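Local coordinates for protein enoyl-CoA hydratase (Bacillus halodurans, PDB 3LKE) that probably catalyses the hydration of enoyl-CoA thioesters or a related acyl-CoA reaction, as a trimeric member of the crotonase family, at residues E38-G43 and L95-S100; Y151-I156 and E160-L165; V239-F242 and E246-K249. All coordinates share one frame; numbering follows the deposited sequence.

Interaction 1 (E38-G43 and L95-S100)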
ATOM      1  N   GLU A  38      31.199   0.295   2.754  1.00 32.29           N
ATOM      2  CA  GLU A  38      32.077  -0.347   3.721  1.00 32.85           C
ATOM      3  C   GLU A  38      31.618  -0.078   5.155  1.00 30.50           C
ATOM      4  O   GLU A  38      31.635  -0.968   6.005  1.00 31.65           O
ATOM      5  CB  GLU A  38      33.505   0.161   3.502  1.00 36.99           C
ATOM      6  CG  GLU A  38      34.566  -0.453   4.390  1.00 43.73           C
ATOM      7  CD  GLU A  38      35.935   0.176   4.167  1.00 50.02           C
ATOM      8  OE1 GLU A  38      36.827  -0.022   5.024  1.00 56.86           O
ATOM      9  OE2 GLU A  38      36.115   0.876   3.143  1.00 48.93           O
ATOM     10  N   ALA A  39      31.187   1.152   5.411  1.00 30.29           N
ATOM     11  CA  ALA A  39      30.702   1.543   6.724  1.00 30.36           C
ATOM     12  C   ALA A  39      29.385   0.841   7.054  1.00 28.99           C
ATOM     13  O   ALA A  39      29.180   0.373   8.173  1.00 30.70           O
ATOM     14  CB  ALA A  39      30.528   3.059   6.793  1.00 29.64           C
ATOM     15  N   ILE A  40      28.494   0.775   6.070  1.00 28.60           N
ATOM     16  CA  ILE A  40      27.194   0.133   6.258  1.00 30.12           C
ATOM     17  C   ILE A  40      27.353  -1.346   6.602  1.00 30.31           C
ATOM     18  O   ILE A  40      26.723  -1.852   7.534  1.00 32.42           O
ATOM     19  CB  ILE A  40      26.317   0.267   4.995  1.00 29.49           C
ATOM     20  CG1 ILE A  40      25.892   1.726   4.797  1.00 25.85           C
ATOM     21  CG2 ILE A  40      25.098  -0.642   5.101  1.00 31.33           C
ATOM     22  CD1 ILE A  40      25.356   2.034   3.407  1.00 26.23           C
ATOM     23  N   ARG A  41      28.189  -2.031   5.834  1.00 32.49           N
ATOM     24  CA  ARG A  41      28.447  -3.453   6.050  1.00 34.46           C
ATOM     25  C   ARG A  41      29.067  -3.715   7.418  1.00 35.81           C
ATOM     26  O   ARG A  41      28.682  -4.656   8.116  1.00 34.04           O
ATOM     27  CB  ARG A  41      29.354  -3.998   4.944  1.00 35.52           C
ATOM     28  CG  ARG A  41      28.646  -4.150   3.604  1.00 37.38           C
ATOM     29  CD  ARG A  41      29.610  -4.496   2.480  1.00 37.28           C
ATOM     30  NE  ARG A  41      28.876  -4.898   1.286  1.00 40.44           N
ATOM     31  CZ  ARG A  41      29.379  -4.927   0.058  1.00 36.09           C
ATOM     32  NH1 ARG A  41      30.640  -4.569  -0.159  1.00 40.98           N
ATOM     33  NH2 ARG A  41      28.612  -5.310  -0.960  1.00 40.74           N
ATOM     34  N   ALA A  42      30.032  -2.882   7.794  1.00 37.79           N
ATOM     35  CA  ALA A  42      30.688  -3.017   9.088  1.00 37.43           C
ATOM     36  C   ALA A  42      29.680  -2.889  10.227  1.00 37.26           C
ATOM     37  O   ALA A  42      29.753  -3.619  11.218  1.00 39.80           O
ATOM     38  CB  ALA A  42      31.801  -1.990   9.231  1.00 37.31           C
ATOM     39  N   GLY A  43      28.736  -1.960  10.085  1.00 34.65           N
ATOM     40  CA  GLY A  43      27.686  -1.788  11.071  1.00 32.72           C
ATOM     41  C   GLY A  43      26.744  -2.978  11.122  1.00 36.03           C
ATOM     42  O   GLY A  43      26.331  -3.392  12.205  1.00 33.31           O
ATOM     43  N   LEU A  95      20.661  -1.405  -0.837  1.00 24.78           N
ATOM     44  CA  LEU A  95      20.212  -2.747  -0.493  1.00 27.91           C
ATOM     45  C   LEU A  95      20.699  -3.131   0.904  1.00 26.79           C
ATOM     46  O   LEU A  95      19.959  -3.713   1.690  1.00 24.59           O
ATOM     47  CB  LEU A  95      20.697  -3.746  -1.553  1.00 27.11           C
ATOM     48  CG  LEU A  95      20.100  -5.152  -1.509  1.00 29.52           C
ATOM     49  CD1 LEU A  95      18.584  -5.085  -1.519  1.00 26.55           C
ATOM     50  CD2 LEU A  95      20.637  -5.965  -2.693  1.00 33.34           C
ATOM     51  N   GLU A  96      21.945  -2.778   1.209  1.00 25.89           N
ATOM     52  CA  GLU A  96      22.558  -3.082   2.515  1.00 26.93           C
ATOM     53  C   GLU A  96      21.962  -2.295   3.677  1.00 24.03           C
ATOM     54  O   GLU A  96      21.915  -2.778   4.803  1.00 25.04           O
ATOM     55  CB  GLU A  96      24.069  -2.857   2.450  1.00 31.18           C
ATOM     56  CG  GLU A  96      24.738  -3.675   1.378  1.00 37.58           C
ATOM     57  CD  GLU A  96      25.397  -4.921   1.919  1.00 40.18           C
ATOM     58  OE1 GLU A  96      25.234  -5.213   3.127  1.00 45.97           O
ATOM     59  OE2 GLU A  96      26.071  -5.606   1.124  1.00 43.84           O
ATOM     60  N   ILE A  97      21.488  -1.087   3.409  1.00 24.02           N
ATOM     61  CA  ILE A  97      20.717  -0.374   4.415  1.00 21.09           C
ATOM     62  C   ILE A  97      19.396  -1.103   4.603  1.00 24.03           C
ATOM     63  O   ILE A  97      19.031  -1.453   5.714  1.00 23.75           O
ATOM     64  CB  ILE A  97      20.439   1.081   3.998  1.00 20.47           C
ATOM     65  CG1 ILE A  97      21.754   1.860   3.924  1.00 23.14           C
ATOM     66  CG2 ILE A  97      19.478   1.766   4.985  1.00 23.52           C
ATOM     67  CD1 ILE A  97      21.608   3.237   3.317  1.00 25.31           C
ATOM     68  N   PHE A  98      18.703  -1.344   3.496  1.00 22.74           N
ATOM     69  CA  PHE A  98      17.393  -1.970   3.548  1.00 24.38           C
ATOM     70  C   PHE A  98      17.399  -3.291   4.305  1.00 23.33           C
ATOM     71  O   PHE A  98      16.473  -3.588   5.051  1.00 25.15           O
ATOM     72  CB  PHE A  98      16.862  -2.206   2.137  1.00 24.60           C
ATOM     73  CG  PHE A  98      15.422  -2.628   2.110  1.00 22.12           C
ATOM     74  CD1 PHE A  98      14.409  -1.696   2.281  1.00 22.46           C
ATOM     75  CD2 PHE A  98      15.078  -3.954   1.902  1.00 26.11           C
ATOM     76  CE1 PHE A  98      13.076  -2.086   2.245  1.00 22.81           C
ATOM     77  CE2 PHE A  98      13.733  -4.349   1.870  1.00 25.50           C
ATOM     78  CZ  PHE A  98      12.744  -3.415   2.038  1.00 22.32           C
ATOM     79  N   THR A  99      18.436  -4.094   4.102  1.00 23.96           N
ATOM     80  CA  THR A  99      18.486  -5.412   4.722  1.00 24.39           C
ATOM     81  C   THR A  99      19.235  -5.399   6.053  1.00 27.13           C
ATOM     82  O   THR A  99      19.543  -6.453   6.608  1.00 29.38           O
ATOM     83  CB  THR A  99      19.138  -6.470   3.801  1.00 27.28           C
ATOM     84  OG1 THR A  99      20.453  -6.041   3.414  1.00 28.90           O
ATOM     85  CG2 THR A  99      18.299  -6.708   2.540  1.00 25.48           C
ATOM     86  N   SER A 100      19.552  -4.214   6.560  1.00 26.58           N
ATOM     87  CA  SER A 100      20.209  -4.139   7.864  1.00 28.19           C
ATOM     88  C   SER A 100      19.332  -4.748   8.951  1.00 27.38           C
ATOM     89  O   SER A 100      18.130  -4.495   8.992  1.00 26.47           O
ATOM     90  CB  SER A 100      20.519  -2.696   8.237  1.00 27.45           C
ATOM     91  OG  SER A 100      21.090  -2.630   9.542  1.00 28.77           O
TER
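Ile40 of helix 30-45 drives both of its branches against helix 81-98, and this is the tight half of the contact. Its CG1 lies beside the backbone N and leaves the methyl CG2 anti to it, 3.6 Å from CB of Glu96 and close to that residue's carbonyl carbon. The longer branch reaches Ile97 instead: Ile40 CD1 stands 3.6 Å from Ile97 CG1, with Ile97 CD1 slightly farther off. Both isoleucines are buried, and Ile97 also rests on Met120, Ala122 and Cys123, so the apolar side of the pair runs on into the interior. The two backbones are nearest at Ile40 and Ile97, whose CA atoms are 6.8 Å apart. In the crotonase fold, whose core is a spiral of repeated beta-beta-alpha turns, helix 30-45 leads from strand 14-19 to strand 51-56, and helix 81-98 precedes strand 103-108, all three strands belonging to one sheet. Next to the isoleucines, toward the partly exposed side, packing gives way to charge. Arg41 stretches out from CG to NE, and its guanidinium takes the carboxylate of Glu96 side-on, two nitrogens closing on one oxygen. The bond from Arg41 NE to Glu96 OE2 is short and nearly straight (2.9 Å, 165°), whereas that from Arg41 NH2 to Glu96 OE2 is longer at 3.3 Å and clearly bent. OE2 lies in the guanidinium plane, but the carboxylate is turned 77° against it, and NE meets OE2 from above the carboxylate plane. A bend at chi2 of Glu96 (-100°) brings the carboxylate to this edge, with OE1 beside Arg41 CG. Farther along, Asn44, on helix 30-45, bonds to Glu96 O and to Ser100 OG just past the end of helix 81-98.

Interaction 2 (Y151-I156 and E160-L165); sequences YFLPRI and EQTMNL
The side chain of Thr162 projects from helix 159-168 onto the backbone of Leu153 and Pro154 in helix 149-157. At chi1 -65° its OG1 is anti to the carbonyl carbon and CG2 is anti to the backbone N, which divides the work between the two branches. OG1 lies over the peptide link, 3.3 Å from Leu153 C and 3.4 Å from Pro154 N. CG2 turns to the apolar side and meets Leu153 CB at 3.8 Å. Leu153 CB is itself 3.6 Å from Thr162 OG1; from there the leucine's CG, anti to its carbonyl carbon, carries the chain on toward Leu121 and Leu182. The ring of Pro154 grazes the hydroxyl more loosely, its CD 4.1 Å from Thr162 OG1, while across the subunit interface it packs on Leu219 of the second subunit. Helices 149-157 and 159-168 are consecutive, joined by a short turn, and their CA atoms come nearest at Pro154 and Thr162, 5.8 Å apart. The helices adjoin the trimer interface, where Glu160 makes a salt bridge with Arg126 of the second subunit. Arg155, near the end of helix 149-157, folds back so that its NH1 bonds to Tyr151 O one turn earlier (2.9 Å), its guanidinium lying face-on over CE1 of the tyrosine ring. Because proline brings no N-H and Leu153 O lies at a poor angle, Thr162 OG1 makes no hydrogen bond across the contact; the hydroxyl's hydrogen bond is spent on Gly158 O in the connecting turn, and toward helix 149-157 it offers close packing over a peptide instead.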
ATOM      1  N   TYR A 151      11.392   2.041  -6.675  1.00 20.35           N
ATOM      2  CA  TYR A 151      10.825   1.075  -5.729  1.00 21.27           C
ATOM      3  C   TYR A 151      10.185   1.803  -4.529  1.00 19.78           C
ATOM      4  O   TYR A 151       9.028   1.576  -4.169  1.00 21.88           O
ATOM      5  CB  TYR A 151      11.924   0.118  -5.228  1.00 22.94           C
ATOM      6  CG  TYR A 151      11.425  -0.875  -4.208  1.00 24.12           C
ATOM      7  CD1 TYR A 151      10.820  -2.062  -4.612  1.00 25.64           C
ATOM      8  CD2 TYR A 151      11.537  -0.618  -2.839  1.00 24.27           C
ATOM      9  CE1 TYR A 151      10.351  -2.965  -3.690  1.00 27.53           C
ATOM     10  CE2 TYR A 151      11.063  -1.510  -1.906  1.00 25.17           C
ATOM     11  CZ  TYR A 151      10.468  -2.681  -2.337  1.00 25.85           C
ATOM     12  OH  TYR A 151       9.980  -3.580  -1.418  1.00 26.61           O
ATOM     13  N   PHE A 152      10.950   2.704  -3.917  1.00 22.25           N
ATOM     14  CA  PHE A 152      10.493   3.322  -2.683  1.00 19.53           C
ATOM     15  C   PHE A 152       9.423   4.379  -2.842  1.00 20.49           C
ATOM     16  O   PHE A 152       8.461   4.381  -2.085  1.00 20.83           O
ATOM     17  CB  PHE A 152      11.668   3.888  -1.873  1.00 18.56           C
ATOM     18  CG  PHE A 152      12.552   2.829  -1.300  1.00 21.32           C
ATOM     19  CD1 PHE A 152      12.132   2.097  -0.203  1.00 21.71           C
ATOM     20  CD2 PHE A 152      13.805   2.567  -1.856  1.00 21.84           C
ATOM     21  CE1 PHE A 152      12.934   1.121   0.343  1.00 22.05           C
ATOM     22  CE2 PHE A 152      14.617   1.579  -1.322  1.00 22.32           C
ATOM     23  CZ  PHE A 152      14.181   0.850  -0.222  1.00 21.48           C
ATOM     24  N   LEU A 153       9.580   5.282  -3.801  1.00 21.64           N
ATOM     25  CA  LEU A 153       8.587   6.346  -3.941  1.00 23.91           C
ATOM     26  C   LEU A 153       7.126   5.862  -4.044  1.00 22.21           C
ATOM     27  O   LEU A 153       6.263   6.312  -3.295  1.00 21.11           O
ATOM     28  CB  LEU A 153       8.932   7.290  -5.088  1.00 21.47           C
ATOM     29  CG  LEU A 153      10.199   8.134  -4.868  1.00 21.47           C
ATOM     30  CD1 LEU A 153      10.569   8.894  -6.138  1.00 21.86           C
ATOM     31  CD2 LEU A 153      10.054   9.092  -3.678  1.00 21.96           C
ATOM     32  N   PRO A 154       6.831   4.954  -4.987  1.00 20.94           N
ATOM     33  CA  PRO A 154       5.408   4.586  -5.051  1.00 20.06           C
ATOM     34  C   PRO A 154       4.930   3.807  -3.829  1.00 22.66           C
ATOM     35  O   PRO A 154       3.751   3.899  -3.478  1.00 21.78           O
ATOM     36  CB  PRO A 154       5.308   3.731  -6.326  1.00 21.01           C
ATOM     37  CG  PRO A 154       6.723   3.301  -6.632  1.00 21.10           C
ATOM     38  CD  PRO A 154       7.625   4.385  -6.088  1.00 22.16           C
ATOM     39  N   ARG A 155       5.820   3.067  -3.174  1.00 23.01           N
ATOM     40  CA  ARG A 155       5.418   2.330  -1.975  1.00 23.25           C
ATOM     41  C   ARG A 155       5.141   3.271  -0.808  1.00 23.61           C
ATOM     42  O   ARG A 155       4.247   3.022   0.011  1.00 23.69           O
ATOM     43  CB  ARG A 155       6.457   1.259  -1.612  1.00 21.08           C
ATOM     44  CG  ARG A 155       6.321   0.023  -2.510  1.00 26.50           C
ATOM     45  CD  ARG A 155       7.525  -0.900  -2.480  1.00 26.14           C
ATOM     46  NE  ARG A 155       7.298  -2.027  -3.379  1.00 23.94           N
ATOM     47  CZ  ARG A 155       7.391  -1.952  -4.706  1.00 28.11           C
ATOM     48  NH1 ARG A 155       7.717  -0.808  -5.297  1.00 27.29           N
ATOM     49  NH2 ARG A 155       7.155  -3.023  -5.449  1.00 28.07           N
ATOM     50  N   ILE A 156       5.866   4.382  -0.775  1.00 20.84           N
ATOM     51  CA  ILE A 156       5.746   5.326   0.331  1.00 21.56           C
ATOM     52  C   ILE A 156       4.652   6.366   0.112  1.00 22.07           C
ATOM     53  O   ILE A 156       3.805   6.583   0.978  1.00 24.08           O
ATOM     54  CB  ILE A 156       7.095   6.010   0.596  1.00 19.92           C
ATOM     55  CG1 ILE A 156       8.126   4.947   0.983  1.00 23.22           C
ATOM     56  CG2 ILE A 156       6.941   7.091   1.678  1.00 23.43           C
ATOM     57  CD1 ILE A 156       9.592   5.471   1.110  1.00 22.86           C
ATOM     58  N   GLU A 160       0.275   7.521  -8.027  1.00 20.16           N
ATOM     59  CA  GLU A 160      -0.253   8.754  -8.601  1.00 20.81           C
ATOM     60  C   GLU A 160       0.541   9.944  -8.086  1.00 22.07           C
ATOM     61  O   GLU A 160       0.907  10.853  -8.833  1.00 23.35           O
ATOM     62  CB  GLU A 160      -1.731   8.918  -8.242  1.00 23.60           C
ATOM     63  CG  GLU A 160      -2.648   7.942  -8.997  1.00 24.24           C
ATOM     64  CD  GLU A 160      -2.842   6.624  -8.265  1.00 26.51           C
ATOM     65  OE1 GLU A 160      -2.073   6.337  -7.318  1.00 26.56           O
ATOM     66  OE2 GLU A 160      -3.768   5.877  -8.651  1.00 25.96           O
ATOM     67  N   GLN A 161       0.797   9.921  -6.785  1.00 21.15           N
ATOM     68  CA  GLN A 161       1.539  10.987  -6.142  1.00 22.88           C
ATOM     69  C   GLN A 161       2.974  11.047  -6.642  1.00 20.68           C
ATOM     70  O   GLN A 161       3.545  12.129  -6.785  1.00 24.17           O
ATOM     71  CB  GLN A 161       1.490  10.785  -4.629  1.00 24.39           C
ATOM     72  CG  GLN A 161       0.064  10.823  -4.073  1.00 27.32           C
ATOM     73  CD  GLN A 161      -0.620   9.438  -3.923  1.00 31.31           C
ATOM     74  OE1 GLN A 161      -0.587   8.581  -4.819  1.00 27.40           O
ATOM     75  NE2 GLN A 161      -1.273   9.243  -2.777  1.00 36.11           N
ATOM     76  N   THR A 162       3.568   9.887  -6.899  1.00 21.86           N
ATOM     77  CA  THR A 162       4.932   9.836  -7.405  1.00 20.37           C
ATOM     78  C   THR A 162       4.998  10.471  -8.792  1.00 21.42           C
ATOM     79  O   THR A 162       5.887  11.292  -9.068  1.00 22.49           O
ATOM     80  CB  THR A 162       5.465   8.396  -7.450  1.00 22.19           C
ATOM     81  OG1 THR A 162       5.556   7.888  -6.111  1.00 24.95           O
ATOM     82  CG2 THR A 162       6.848   8.349  -8.105  1.00 23.86           C
ATOM     83  N   MET A 163       4.050  10.123  -9.661  1.00 23.48           N
ATOM     84  CA  MET A 163       4.033  10.718 -11.002  1.00 23.77           C
ATOM     85  C   MET A 163       3.919  12.243 -10.920  1.00 25.35           C
ATOM     86  O   MET A 163       4.629  12.979 -11.618  1.00 24.88           O
ATOM     87  CB  MET A 163       2.918  10.119 -11.873  1.00 23.20           C
ATOM     88  CG  MET A 163       3.216   8.705 -12.382  1.00 24.21           C
ATOM     89  SD  MET A 163       4.637   8.555 -13.492  1.00 16.60           S
ATOM     90  CE  MET A 163       4.883   6.805 -13.504  1.00 32.69           C
ATOM     91  N   ASN A 164       3.051  12.726 -10.043  1.00 25.77           N
ATOM     92  CA  ASN A 164       2.885  14.166  -9.916  1.00 23.73           C
ATOM     93  C   ASN A 164       4.096  14.874  -9.318  1.00 25.96           C
ATOM     94  O   ASN A 164       4.422  15.992  -9.720  1.00 24.86           O
ATOM     95  CB  ASN A 164       1.634  14.513  -9.119  1.00 24.04           C
ATOM     96  CG  ASN A 164       1.115  15.886  -9.449  1.00 30.68           C
ATOM     97  OD1 ASN A 164       1.077  16.773  -8.591  1.00 32.39           O
ATOM     98  ND2 ASN A 164       0.709  16.078 -10.705  1.00 27.59           N
ATOM     99  N   LEU A 165       4.735  14.227  -8.345  1.00 23.25           N
ATOM    100  CA  LEU A 165       5.927  14.775  -7.717  1.00 24.59           C
ATOM    101  C   LEU A 165       7.014  14.926  -8.771  1.00 25.55           C
ATOM    102  O   LEU A 165       7.695  15.949  -8.833  1.00 25.75           O
ATOM    103  CB  LEU A 165       6.414  13.851  -6.594  1.00 22.19           C
ATOM    104  CG  LEU A 165       7.620  14.395  -5.811  1.00 27.70           C
ATOM    105  CD1 LEU A 165       7.169  15.577  -4.991  1.00 30.78           C
ATOM    106  CD2 LEU A 165       8.238  13.318  -4.924  1.00 27.98           C
TER

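Interaction 3 (V239-F242 and E246-K249)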
ATOM      1  N   VAL A 239      21.167   3.221 -17.966  1.00 26.70           N
ATOM      2  CA  VAL A 239      22.314   3.057 -18.860  1.00 27.48           C
ATOM      3  C   VAL A 239      21.874   3.259 -20.300  1.00 31.87           C
ATOM      4  O   VAL A 239      22.586   3.867 -21.107  1.00 33.01           O
ATOM      5  CB  VAL A 239      22.960   1.668 -18.710  1.00 29.93           C
ATOM      6  CG1 VAL A 239      23.894   1.374 -19.903  1.00 35.16           C
ATOM      7  CG2 VAL A 239      23.719   1.574 -17.395  1.00 31.80           C
ATOM      8  N   ALA A 240      20.689   2.745 -20.614  1.00 29.31           N
ATOM      9  CA  ALA A 240      20.129   2.873 -21.951  1.00 28.98           C
ATOM     10  C   ALA A 240      19.830   4.337 -22.266  1.00 31.30           C
ATOM     11  O   ALA A 240      20.023   4.790 -23.382  1.00 31.17           O
ATOM     12  CB  ALA A 240      18.866   2.015 -22.087  1.00 28.41           C
ATOM     13  N   LEU A 241      19.356   5.089 -21.276  1.00 28.21           N
ATOM     14  CA  LEU A 241      19.040   6.490 -21.515  1.00 27.44           C
ATOM     15  C   LEU A 241      20.311   7.346 -21.663  1.00 30.95           C
ATOM     16  O   LEU A 241      20.325   8.332 -22.402  1.00 31.27           O
ATOM     17  CB  LEU A 241      18.151   7.038 -20.393  1.00 29.22           C
ATOM     18  CG  LEU A 241      16.677   6.651 -20.458  1.00 29.32           C
ATOM     19  CD1 LEU A 241      16.000   6.887 -19.102  1.00 26.48           C
ATOM     20  CD2 LEU A 241      15.965   7.432 -21.566  1.00 28.62           C
ATOM     21  N   PHE A 242      21.369   6.970 -20.956  1.00 28.17           N
ATOM     22  CA  PHE A 242      22.613   7.748 -21.001  1.00 30.90           C
ATOM     23  C   PHE A 242      23.363   7.567 -22.327  1.00 31.72           C
ATOM     24  O   PHE A 242      24.370   8.233 -22.576  1.00 34.84           O
ATOM     25  CB  PHE A 242      23.511   7.413 -19.812  1.00 30.82           C
ATOM     26  CG  PHE A 242      23.340   8.349 -18.657  1.00 34.28           C
ATOM     27  CD1 PHE A 242      22.167   8.348 -17.920  1.00 31.02           C
ATOM     28  CD2 PHE A 242      24.349   9.237 -18.308  1.00 32.68           C
ATOM     29  CE1 PHE A 242      21.997   9.210 -16.863  1.00 31.07           C
ATOM     30  CE2 PHE A 242      24.185  10.112 -17.245  1.00 33.28           C
ATOM     31  CZ  PHE A 242      23.010  10.099 -16.521  1.00 32.86           C
ATOM     32  N   GLU A 246      19.966  13.113 -26.127  1.00 34.47           N
ATOM     33  CA  GLU A 246      19.117  14.060 -25.406  1.00 33.32           C
ATOM     34  C   GLU A 246      19.580  14.261 -23.958  1.00 33.94           C
ATOM     35  O   GLU A 246      19.483  15.363 -23.412  1.00 33.92           O
ATOM     36  CB  GLU A 246      17.656  13.599 -25.421  1.00 33.54           C
ATOM     37  CG  GLU A 246      16.703  14.515 -24.662  1.00 35.39           C
ATOM     38  CD  GLU A 246      16.495  15.855 -25.349  1.00 37.41           C
ATOM     39  OE1 GLU A 246      16.817  15.971 -26.549  1.00 39.22           O
ATOM     40  OE2 GLU A 246      16.001  16.792 -24.691  1.00 36.69           O
ATOM     41  N   ILE A 247      20.066  13.187 -23.344  1.00 32.22           N
ATOM     42  CA  ILE A 247      20.477  13.221 -21.943  1.00 32.33           C
ATOM     43  C   ILE A 247      21.750  14.058 -21.803  1.00 33.33           C
ATOM     44  O   ILE A 247      21.852  14.914 -20.919  1.00 33.39           O
ATOM     45  CB  ILE A 247      20.688  11.795 -21.379  1.00 32.66           C
ATOM     46  CG1 ILE A 247      19.348  11.144 -20.984  1.00 26.79           C
ATOM     47  CG2 ILE A 247      21.580  11.829 -20.153  1.00 29.57           C
ATOM     48  CD1 ILE A 247      18.312  11.043 -22.090  1.00 29.68           C
ATOM     49  N   LYS A 248      22.716  13.825 -22.687  1.00 32.97           N
ATOM     50  CA  LYS A 248      23.931  14.647 -22.693  1.00 37.26           C
ATOM     51  C   LYS A 248      23.548  16.112 -22.885  1.00 36.77           C
ATOM     52  O   LYS A 248      24.009  16.986 -22.152  1.00 40.06           O
ATOM     53  CB  LYS A 248      24.877  14.193 -23.811  1.00 34.94           C
ATOM     54  CG  LYS A 248      26.174  14.982 -23.921  1.00 42.93           C
ATOM     55  CD  LYS A 248      27.026  14.427 -25.060  1.00 39.47           C
ATOM     56  CE  LYS A 248      28.339  15.175 -25.216  1.00 48.10           C
ATOM     57  NZ  LYS A 248      29.232  14.987 -24.039  1.00 49.65           N
ATOM     58  N   LYS A 249      22.693  16.370 -23.869  1.00 34.58           N
ATOM     59  CA  LYS A 249      22.248  17.727 -24.163  1.00 35.40           C
ATOM     60  C   LYS A 249      21.600  18.363 -22.939  1.00 40.20           C
ATOM     61  O   LYS A 249      21.869  19.522 -22.615  1.00 40.98           O
ATOM     62  CB  LYS A 249      21.272  17.731 -25.342  1.00 40.82           C
ATOM     63  CG  LYS A 249      20.775  19.109 -25.737  1.00 42.78           C
ATOM     64  CD  LYS A 249      19.598  19.015 -26.693  1.00 46.64           C
ATOM     65  CE  LYS A 249      19.306  20.363 -27.335  1.00 52.52           C
ATOM     66  NZ  LYS A 249      19.266  21.459 -26.330  1.00 57.22           N
TER
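A first torsion of -81° at Ile247 places CG2 anti to the backbone N and CG1 anti to the carbonyl carbon, splitting the side chain between Phe242 and Leu241. At chi2 57° the chain folds rather than extends, and CD1 joins CG1 beside the backbone carbonyl of Leu241. The methyl CG2 sits over the middle of the Phe242 ring, 4.0 Å from its centroid and only 2° off the ring normal, a well-centred CH-pi contact. Although the CB of Phe242 points away from helix 245-253, its side-chain torsions leave one ring face turned to this methyl. On the other branch, Ile247 CG1 lies 3.3 Å from Leu241 O, and Ile247 CD1 follows at 3.4 Å from the same oxygen. The Leu241 side chain stands off more, with its CB 4.3 Å from Ile247 CG1. The three residues form the inside of the junction between helix 223-241 and helix 245-253, where the long helix gives way through a short connection to the terminal helix of the crotonase-like chain; the CA atoms of Phe242 and Ile247 are 6.0 Å apart there. No hydrogen bond joins the two segments, which meet through apolar surface and one backbone carbonyl. Neighbouring elements close around the junction: Phe242 is packed by Leu71, Cys74 and Ala75 of helix 68-76 and by Leu83 of helix 81-98, and Ile143 touches both Phe242 and Ile247. Tyr208 of the second subunit packs on Leu241, Glu246 and Ile247, setting this junction at the subunit interface. Glu246, the end of whose side chain leads away from residues 239-242, forms a salt bridge through OE2 with Arg250.

The three contacts follow one another along the chain. Interactions 1 and 2 have centres 24 Å apart yet touch at their borders, where Phe98 CD1 packs 3.6 Å from Phe152 CZ; Leu227 of helix 223-241 lies against both phenylalanines. That same helix runs on to interaction 3, whose nearest atoms are about 12 Å from interaction 2 and about 17 Å from interaction 1. Interactions 2 and 3 both meet the second subunit, whereas no other chain of the trimer touches the segments of interaction 1. None of the three is known to be part of the active site; they join helices of the crotonase fold, interaction 1 with a salt bridge as well as packing.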